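Local coordinates for protein cyclodipeptide synthase, BtCDPS (Bacillus thermoamylovorans, PDB 7AZU) that probably makes cyclodipeptides by transferring and joining two activated aminoacyl groups, which such synthases normally take from aminoacyl-tRNAs, at residues G32-N37 against L198-P203; D8-V13 against I226-I231. The protein carries 1 engineered substitution. All coordinates share one frame; numbering follows the deposited sequence.

In the fold
From the N terminus the chain first runs through 8-13, whose residues 11-13 open the outermost strand 11-14 on one side of a mixed sheet, and then through 28-32 into the loop 32-37. A long, mostly helical excursion follows before 198-203 returns to pair with that loop, closing contact 1. Strand 223-229 and the residues after it then come back to the start of the chain and close contact 2, so that the inner loop lies wholly within the outer one and the two do not cross. Strands 196-200 and 223-229 are neighbours, joined by the probable hydrogen bonds Y200 O to L228 N and L198 O to I226 N, and thus link the diol pocket to the sheet edge.

Contact 1. Residues G32-N37 against L198-P203; sequences GISPFN and LAYHRP. With 0RE ((2S)-hexane-1,2-diol), chain B.
S34 and Y200 meet through their hydroxyls, OG to OH, at 2.8 Å; either may be the donor. The tyrosine's chi1 of -162° swings CG away from the backbone N, and its end comes near the 32-37 loop at the wall of the diol pocket. One ring face carries O04 of the diol, 3.5 Å above the plane, and ND1 of H201 lies over the centre of the opposite face. G32 O sits at the ring edge, in plane. The diol is also hydrogen-bonded to E180 OE1.

G32 N, G32 O and A199 O all find partners. G32 N gives a nearly straight bond to A199 O (3.3 Å, 164°), and a water donates to both G32 O (2.7 Å) and A199 O (2.9 Å). Glycine suits position 32 because a CB would crowd L198 CD1 as well as C03 of the diol, and so narrow the pocket.

Farther out, the N37 amide and the R202 guanidinium are nearly coplanar, 13° apart. R202 NH2 gives only a weak bond to N37 OD1, whose main partner is K39 N, while ND2 stands 3.2 Å from R202 NH1 as two donors.

A phenylalanine in place of Y200 would probably leave S34 OG without this hydroxyl partner and free to turn. The tyrosine thus probably helps to orient S34 beside the bound diol, with polar groups gathered where a substrate probably sits.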
ATOM      1  N   GLY A  32       1.934   0.765  -4.545  1.00 38.62           N
ATOM      2  CA  GLY A  32       0.951   0.035  -3.761  1.00 39.38           C
ATOM      3  C   GLY A  32      -0.342  -0.202  -4.520  1.00 40.53           C
ATOM      4  O   GLY A  32      -1.016   0.759  -4.915  1.00 41.21           O
ATOM      5  N   ILE A  33      -0.698  -1.467  -4.733  1.00 39.09           N
ATOM      6  CA  ILE A  33      -1.889  -1.851  -5.493  1.00 41.00           C
ATOM      7  C   ILE A  33      -2.907  -2.402  -4.501  1.00 43.40           C
ATOM      8  O   ILE A  33      -2.747  -3.515  -3.981  1.00 40.41           O
ATOM      9  CB  ILE A  33      -1.578  -2.886  -6.586  1.00 42.21           C
ATOM     10  CG1 ILE A  33      -0.379  -2.462  -7.440  1.00 42.40           C
ATOM     11  CG2 ILE A  33      -2.810  -3.144  -7.461  1.00 43.65           C
ATOM     12  CD1 ILE A  33      -0.543  -1.121  -8.143  1.00 40.79           C
ATOM     13  N   SER A  34      -3.958  -1.629  -4.242  1.00 41.97           N
ATOM     14  CA  SER A  34      -4.938  -2.048  -3.250  1.00 44.69           C
ATOM     15  C   SER A  34      -5.891  -3.078  -3.852  1.00 41.22           C
ATOM     16  O   SER A  34      -6.317  -2.926  -4.998  1.00 42.87           O
ATOM     17  CB  SER A  34      -5.738  -0.855  -2.760  1.00 44.32           C
ATOM     18  OG  SER A  34      -4.928  -0.041  -1.941  1.00 47.47           O
ATOM     19  N   PRO A  35      -6.255  -4.110  -3.100  1.00 44.47           N
ATOM     20  CA  PRO A  35      -7.252  -5.065  -3.594  1.00 41.92           C
ATOM     21  C   PRO A  35      -8.654  -4.510  -3.405  1.00 47.01           C
ATOM     22  O   PRO A  35      -8.907  -3.698  -2.513  1.00 48.09           O
ATOM     23  CB  PRO A  35      -7.022  -6.286  -2.701  1.00 46.31           C
ATOM     24  CG  PRO A  35      -6.669  -5.667  -1.379  1.00 44.20           C
ATOM     25  CD  PRO A  35      -5.826  -4.434  -1.730  1.00 41.88           C
ATOM     26  N   PHE A  36      -9.575  -4.956  -4.267  1.00 47.28           N
ATOM     27  CA  PHE A  36     -10.990  -4.606  -4.141  1.00 47.99           C
ATOM     28  C   PHE A  36     -11.163  -3.092  -4.170  1.00 50.01           C
ATOM     29  O   PHE A  36     -11.821  -2.486  -3.319  1.00 49.95           O
ATOM     30  CB  PHE A  36     -11.581  -5.231  -2.877  1.00 49.56           C
ATOM     31  CG  PHE A  36     -11.117  -6.642  -2.658  1.00 49.44           C
ATOM     32  CD1 PHE A  36     -11.216  -7.571  -3.683  1.00 51.91           C
ATOM     33  CD2 PHE A  36     -10.538  -7.030  -1.463  1.00 49.33           C
ATOM     34  CE1 PHE A  36     -10.771  -8.871  -3.514  1.00 50.05           C
ATOM     35  CE2 PHE A  36     -10.091  -8.332  -1.284  1.00 47.50           C
ATOM     36  CZ  PHE A  36     -10.209  -9.251  -2.310  1.00 50.49           C
ATOM     37  N   ASN A  37     -10.547  -2.491  -5.179  1.00 49.60           N
ATOM     38  CA  ASN A  37     -10.478  -1.049  -5.339  1.00 50.57           C
ATOM     39  C   ASN A  37     -10.594  -0.758  -6.826  1.00 51.74           C
ATOM     40  O   ASN A  37      -9.736  -1.177  -7.610  1.00 50.99           O
ATOM     41  CB  ASN A  37      -9.167  -0.511  -4.761  1.00 49.61           C
ATOM     42  CG  ASN A  37      -9.151   0.998  -4.668  1.00 49.58           C
ATOM     43  OD1 ASN A  37      -9.404   1.685  -5.652  1.00 50.85           O
ATOM     44  ND2 ASN A  37      -8.852   1.518  -3.482  1.00 49.37           N
ATOM     45  N   LEU A 198       6.925   4.877  -1.065  1.00 35.86           N
ATOM     46  CA  LEU A 198       5.675   4.190  -1.392  1.00 36.93           C
ATOM     47  C   LEU A 198       4.718   5.186  -2.043  1.00 39.11           C
ATOM     48  O   LEU A 198       4.533   6.306  -1.541  1.00 39.04           O
ATOM     49  CB  LEU A 198       5.043   3.599  -0.131  1.00 36.24           C
ATOM     50  CG  LEU A 198       3.627   3.013  -0.220  1.00 37.86           C
ATOM     51  CD1 LEU A 198       3.593   1.845  -1.211  1.00 38.43           C
ATOM     52  CD2 LEU A 198       3.152   2.577   1.171  1.00 35.30           C
ATOM     53  N   ALA A 199       4.117   4.792  -3.159  1.00 35.22           N
ATOM     54  CA  ALA A 199       3.305   5.701  -3.959  1.00 37.21           C
ATOM     55  C   ALA A 199       1.864   5.213  -4.035  1.00 38.58           C
ATOM     56  O   ALA A 199       1.604   4.029  -4.273  1.00 36.51           O
ATOM     57  CB  ALA A 199       3.876   5.853  -5.373  1.00 38.11           C
ATOM     58  N   TYR A 200       0.928   6.143  -3.869  1.00 39.31           N
ATOM     59  CA  TYR A 200      -0.492   5.826  -3.816  1.00 38.37           C
ATOM     60  C   TYR A 200      -1.237   7.071  -4.278  1.00 39.88           C
ATOM     61  O   TYR A 200      -0.638   8.127  -4.476  1.00 39.33           O
ATOM     62  CB  TYR A 200      -0.893   5.381  -2.398  1.00 37.63           C
ATOM     63  CG  TYR A 200      -2.211   4.642  -2.323  1.00 40.66           C
ATOM     64  CD1 TYR A 200      -2.379   3.418  -2.959  1.00 40.40           C
ATOM     65  CD2 TYR A 200      -3.289   5.176  -1.614  1.00 41.65           C
ATOM     66  CE1 TYR A 200      -3.596   2.734  -2.891  1.00 42.79           C
ATOM     67  CE2 TYR A 200      -4.503   4.507  -1.539  1.00 43.50           C
ATOM     68  CZ  TYR A 200      -4.648   3.287  -2.182  1.00 44.28           C
ATOM     69  OH  TYR A 200      -5.852   2.622  -2.115  1.00 43.26           O
ATOM     70  N   HIS A 201      -2.545   6.946  -4.491  1.00 40.13           N
ATOM     71  CA  HIS A 201      -3.316   8.053  -5.049  1.00 41.12           C
ATOM     72  C   HIS A 201      -4.151   8.774  -4.004  1.00 41.33           C
ATOM     73  O   HIS A 201      -4.888   9.709  -4.342  1.00 43.18           O
ATOM     74  CB  HIS A 201      -4.216   7.555  -6.188  1.00 42.14           C
ATOM     75  CG  HIS A 201      -5.208   6.521  -5.761  1.00 45.43           C
ATOM     76  ND1 HIS A 201      -4.851   5.216  -5.486  1.00 41.46           N
ATOM     77  CD2 HIS A 201      -6.544   6.602  -5.548  1.00 45.42           C
ATOM     78  CE1 HIS A 201      -5.925   4.538  -5.125  1.00 46.04           C
ATOM     79  NE2 HIS A 201      -6.964   5.356  -5.152  1.00 49.74           N
ATOM     80  N   ARG A 202      -4.047   8.382  -2.747  1.00 39.94           N
ATOM     81  CA  ARG A 202      -4.825   9.030  -1.711  1.00 41.58           C
ATOM     82  C   ARG A 202      -3.897   9.426  -0.573  1.00 40.96           C
ATOM     83  O   ARG A 202      -2.847   8.808  -0.377  1.00 40.18           O
ATOM     84  CB  ARG A 202      -5.961   8.104  -1.227  1.00 46.92           C
ATOM     85  CG  ARG A 202      -7.035   7.894  -2.337  1.00 49.30           C
ATOM     86  CD  ARG A 202      -8.358   7.208  -1.906  1.00 61.52           C
ATOM     87  NE  ARG A 202      -9.010   6.529  -3.047  1.00 62.93           N
ATOM     88  CZ  ARG A 202      -9.254   5.216  -3.121  1.00 59.23           C
ATOM     89  NH1 ARG A 202      -8.924   4.417  -2.110  1.00 59.05           N
ATOM     90  NH2 ARG A 202      -9.827   4.696  -4.209  1.00 55.88           N
ATOM     91  N   PRO A 203      -4.232  10.481   0.165  1.00 42.48           N
ATOM     92  CA  PRO A 203      -3.384  10.882   1.294  1.00 42.74           C
ATOM     93  C   PRO A 203      -3.367   9.804   2.364  1.00 42.12           C
ATOM     94  O   PRO A 203      -4.287   8.986   2.468  1.00 41.41           O
ATOM     95  CB  PRO A 203      -4.050  12.170   1.809  1.00 41.69           C
ATOM     96  CG  PRO A 203      -4.987  12.596   0.718  1.00 44.82           C
ATOM     97  CD  PRO A 203      -5.409  11.358   0.012  1.00 41.50           C
TER
HETATM   98  O01 0RE B 301      -2.709   0.354   1.468  1.00 52.63           O
HETATM   99  C02 0RE B 301      -2.892   0.782   0.148  1.00 47.88           C
HETATM  100  C03 0RE B 301      -1.557   0.748  -0.580  1.00 45.72           C
HETATM  101  O04 0RE B 301      -0.839   1.895  -0.208  1.00 52.83           O
HETATM  102  C05 0RE B 301      -0.803  -0.479  -0.131  1.00 48.38           C
HETATM  103  C06 0RE B 301      -1.591  -1.703  -0.586  1.00 49.15           C
HETATM  104  C07 0RE B 301      -0.992  -2.909   0.111  1.00 47.67           C
HETATM  105  C08 0RE B 301      -1.138  -4.024  -0.892  1.00 42.95           C
HETATM  106  O   HOH W   1      -0.367   3.047  -6.176  1.00 37.13           O

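Contact 2. Residues D8-V13 against I226-I231; sequences DLFYVV and IILKQI
Y11 pairs with K229 and V13 with I227 in an antiparallel ladder on the edge of the mixed sheet of this Rossmann-like fold. Strand 11-13 is outermost in the chain here, and it meets strand 226-229 at 150°.

Four backbone hydrogen bonds hold the ladder. Y11 N to K229 O is 2.7 Å, with K229 N returning to Y11 O; V13 N and I227 N exchange bonds with I227 O and V13 O in the same way. V12 and L228 form the non-hydrogen-bonded pair between them. Past the end of the ladder a water accepts from I231 N (2.9 Å) and probably donates to L9 O, extending the link where direct pairing stops.

Apolar contacts are denser on the face of V12 and L228, and sparser on that of V13 and I227. V12 and L228 lie side by side, with CG2 of the valine against CD2 of the leucine, on the face covered by helix 42-55 through W51. V12 CG1 also rests 3.7 Å from I226 CG2. Beta-branched residues suit these strands, since their two branches cover the sheet closely. On the other face V13 CB packs against I227 CB at 4.1 Å.

Aromatic packing centres on F10. CG anti to its carbonyl carbon (chi1 -63°) lays the ring beside Q230, with CE1 3.4 Å from Q230 CG and ring and amide 21° apart. L228 CD1 covers one face and W51 meets the ring edge-to-face. The glutamine can afford this aliphatic contact because its NE2 bonds to Q47 OE1.

K229 O serves twice, taking Y11 N and also a CA-H...O contact from F10 CA at 3.2 Å.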
ATOM      1  N   ASP A   8       5.327  12.786 -17.566  1.00 54.57           N
ATOM      2  CA  ASP A   8       4.532  13.759 -16.825  1.00 51.94           C
ATOM      3  C   ASP A   8       3.148  13.228 -16.470  1.00 51.95           C
ATOM      4  O   ASP A   8       2.252  14.014 -16.138  1.00 47.82           O
ATOM      5  CB  ASP A   8       4.397  15.057 -17.628  1.00 55.82           C
ATOM      6  CG  ASP A   8       5.719  15.778 -17.801  1.00 58.98           C
ATOM      7  OD1 ASP A   8       6.671  15.471 -17.047  1.00 58.47           O
ATOM      8  OD2 ASP A   8       5.799  16.658 -18.690  1.00 62.36           O
ATOM      9  N   LEU A   9       2.958  11.909 -16.530  1.00 46.67           N
ATOM     10  CA  LEU A   9       1.633  11.337 -16.340  1.00 49.34           C
ATOM     11  C   LEU A   9       1.068  11.646 -14.960  1.00 49.21           C
ATOM     12  O   LEU A   9      -0.153  11.750 -14.808  1.00 50.64           O
ATOM     13  CB  LEU A   9       1.678   9.824 -16.569  1.00 50.16           C
ATOM     14  CG  LEU A   9       0.790   9.436 -17.753  1.00 58.35           C
ATOM     15  CD1 LEU A   9       0.710   7.940 -17.928  1.00 56.54           C
ATOM     16  CD2 LEU A   9      -0.602  10.048 -17.570  1.00 61.32           C
ATOM     17  N   PHE A  10       1.925  11.807 -13.947  1.00 47.69           N
ATOM     18  CA  PHE A  10       1.475  12.093 -12.589  1.00 46.04           C
ATOM     19  C   PHE A  10       2.174  13.318 -12.017  1.00 47.37           C
ATOM     20  O   PHE A  10       3.365  13.536 -12.254  1.00 45.01           O
ATOM     21  CB  PHE A  10       1.706  10.903 -11.654  1.00 41.53           C
ATOM     22  CG  PHE A  10       0.939   9.676 -12.044  1.00 44.74           C
ATOM     23  CD1 PHE A  10      -0.340   9.457 -11.558  1.00 43.71           C
ATOM     24  CD2 PHE A  10       1.487   8.744 -12.917  1.00 45.22           C
ATOM     25  CE1 PHE A  10      -1.053   8.314 -11.928  1.00 47.22           C
ATOM     26  CE2 PHE A  10       0.779   7.610 -13.282  1.00 45.76           C
ATOM     27  CZ  PHE A  10      -0.489   7.399 -12.793  1.00 44.13           C
ATOM     28  N   TYR A  11       1.421  14.107 -11.254  1.00 43.36           N
ATOM     29  CA  TYR A  11       1.987  15.150 -10.414  1.00 42.73           C
ATOM     30  C   TYR A  11       2.152  14.582  -9.009  1.00 40.53           C
ATOM     31  O   TYR A  11       1.249  13.910  -8.500  1.00 39.82           O
ATOM     32  CB  TYR A  11       1.091  16.393 -10.405  1.00 41.53           C
ATOM     33  CG  TYR A  11       1.738  17.558  -9.716  1.00 39.45           C
ATOM     34  CD1 TYR A  11       2.549  18.441 -10.414  1.00 38.31           C
ATOM     35  CD2 TYR A  11       1.563  17.758  -8.354  1.00 37.46           C
ATOM     36  CE1 TYR A  11       3.162  19.502  -9.770  1.00 39.84           C
ATOM     37  CE2 TYR A  11       2.168  18.813  -7.703  1.00 38.84           C
ATOM     38  CZ  TYR A  11       2.969  19.679  -8.412  1.00 39.40           C
ATOM     39  OH  TYR A  11       3.560  20.731  -7.751  1.00 37.90           O
ATOM     40  N   VAL A  12       3.304  14.837  -8.391  1.00 37.88           N
ATOM     41  CA  VAL A  12       3.696  14.173  -7.150  1.00 38.77           C
ATOM     42  C   VAL A  12       3.484  15.111  -5.970  1.00 39.69           C
ATOM     43  O   VAL A  12       3.912  16.273  -5.999  1.00 38.99           O
ATOM     44  CB  VAL A  12       5.158  13.695  -7.222  1.00 43.48           C
ATOM     45  CG1 VAL A  12       5.609  13.120  -5.880  1.00 41.69           C
ATOM     46  CG2 VAL A  12       5.300  12.662  -8.326  1.00 37.14           C
ATOM     47  N   VAL A  13       2.827  14.613  -4.926  1.00 36.99           N
ATOM     48  CA  VAL A  13       2.637  15.392  -3.698  1.00 37.58           C
ATOM     49  C   VAL A  13       3.274  14.611  -2.555  1.00 38.64           C
ATOM     50  O   VAL A  13       2.745  13.568  -2.143  1.00 39.21           O
ATOM     51  CB  VAL A  13       1.152  15.693  -3.428  1.00 37.37           C
ATOM     52  CG1 VAL A  13       0.993  16.635  -2.229  1.00 39.05           C
ATOM     53  CG2 VAL A  13       0.494  16.295  -4.651  1.00 37.12           C
ATOM     54  N   ILE A 226       4.477   9.219  -1.288  1.00 36.35           N
ATOM     55  CA  ILE A 226       4.031  10.221  -2.243  1.00 37.84           C
ATOM     56  C   ILE A 226       2.614   9.917  -2.705  1.00 36.09           C
ATOM     57  O   ILE A 226       2.208   8.761  -2.850  1.00 37.26           O
ATOM     58  CB  ILE A 226       4.987  10.355  -3.460  1.00 36.44           C
ATOM     59  CG1 ILE A 226       5.193   9.017  -4.171  1.00 36.04           C
ATOM     60  CG2 ILE A 226       6.331  10.931  -3.020  1.00 37.27           C
ATOM     61  CD1 ILE A 226       6.003   9.157  -5.459  1.00 37.15           C
ATOM     62  N   ILE A 227       1.870  10.979  -2.948  1.00 37.94           N
ATOM     63  CA  ILE A 227       0.570  10.918  -3.596  1.00 38.03           C
ATOM     64  C   ILE A 227       0.777  11.197  -5.071  1.00 40.51           C
ATOM     65  O   ILE A 227       1.422  12.189  -5.442  1.00 38.57           O
ATOM     66  CB  ILE A 227      -0.412  11.937  -2.990  1.00 35.91           C
ATOM     67  CG1 ILE A 227      -0.542  11.736  -1.487  1.00 37.99           C
ATOM     68  CG2 ILE A 227      -1.772  11.833  -3.679  1.00 38.67           C
ATOM     69  CD1 ILE A 227      -1.154  12.955  -0.773  1.00 40.24           C
ATOM     70  N   LEU A 228       0.225  10.343  -5.914  1.00 37.54           N
ATOM     71  CA  LEU A 228       0.226  10.575  -7.347  1.00 38.97           C
ATOM     72  C   LEU A 228      -1.127  11.127  -7.757  1.00 41.98           C
ATOM     73  O   LEU A 228      -2.163  10.507  -7.486  1.00 43.25           O
ATOM     74  CB  LEU A 228       0.515   9.282  -8.103  1.00 41.45           C
ATOM     75  CG  LEU A 228       1.752   8.515  -7.643  1.00 40.22           C
ATOM     76  CD1 LEU A 228       1.871   7.254  -8.472  1.00 40.16           C
ATOM     77  CD2 LEU A 228       2.981   9.400  -7.789  1.00 40.44           C
ATOM     78  N   LYS A 229      -1.120  12.280  -8.417  1.00 38.89           N
ATOM     79  CA  LYS A 229      -2.329  12.853  -8.979  1.00 42.26           C
ATOM     80  C   LYS A 229      -2.159  12.952 -10.487  1.00 45.96           C
ATOM     81  O   LYS A 229      -1.042  13.108 -10.984  1.00 49.11           O
ATOM     82  CB  LYS A 229      -2.618  14.249  -8.394  1.00 45.14           C
ATOM     83  CG  LYS A 229      -2.956  14.259  -6.918  1.00 48.40           C
ATOM     84  CD  LYS A 229      -3.552  15.608  -6.503  1.00 51.34           C
ATOM     85  CE  LYS A 229      -4.601  16.102  -7.503  1.00 54.51           C
ATOM     86  NZ  LYS A 229      -5.236  17.402  -7.099  1.00 52.76           N
ATOM     87  N   GLN A 230      -3.265  12.859 -11.215  1.00 41.84           N
ATOM     88  CA  GLN A 230      -3.265  13.079 -12.652  1.00 43.74           C
ATOM     89  C   GLN A 230      -3.964  14.396 -12.946  1.00 43.96           C
ATOM     90  O   GLN A 230      -5.049  14.657 -12.420  1.00 43.52           O
ATOM     91  CB  GLN A 230      -3.949  11.928 -13.384  1.00 43.37           C
ATOM     92  CG  GLN A 230      -3.129  10.645 -13.318  1.00 49.60           C
ATOM     93  CD  GLN A 230      -3.820   9.468 -13.964  1.00 54.44           C
ATOM     94  OE1 GLN A 230      -4.805   8.941 -13.435  1.00 52.75           O
ATOM     95  NE2 GLN A 230      -3.297   9.032 -15.107  1.00 57.45           N
ATOM     96  N   ILE A 231      -3.324  15.240 -13.747  1.00 44.33           N
ATOM     97  CA  ILE A 231      -3.863  16.560 -14.050  1.00 41.02           C
ATOM     98  C   ILE A 231      -3.778  16.787 -15.550  1.00 44.75           C
ATOM     99  O   ILE A 231      -2.919  16.224 -16.237  1.00 43.49           O
ATOM    100  CB  ILE A 231      -3.120  17.683 -13.282  1.00 42.30           C
ATOM    101  CG1 ILE A 231      -1.655  17.770 -13.734  1.00 42.39           C
ATOM    102  CG2 ILE A 231      -3.193  17.442 -11.773  1.00 41.75           C
ATOM    103  CD1 ILE A 231      -0.866  18.906 -13.082  1.00 40.16           C
TER
HETATM  104  O   HOH W   2       0.378  15.847 -16.822  1.00 49.77           O
HETATM  105  O   HOH W   3      -0.756  14.370 -14.671  1.00 49.71           O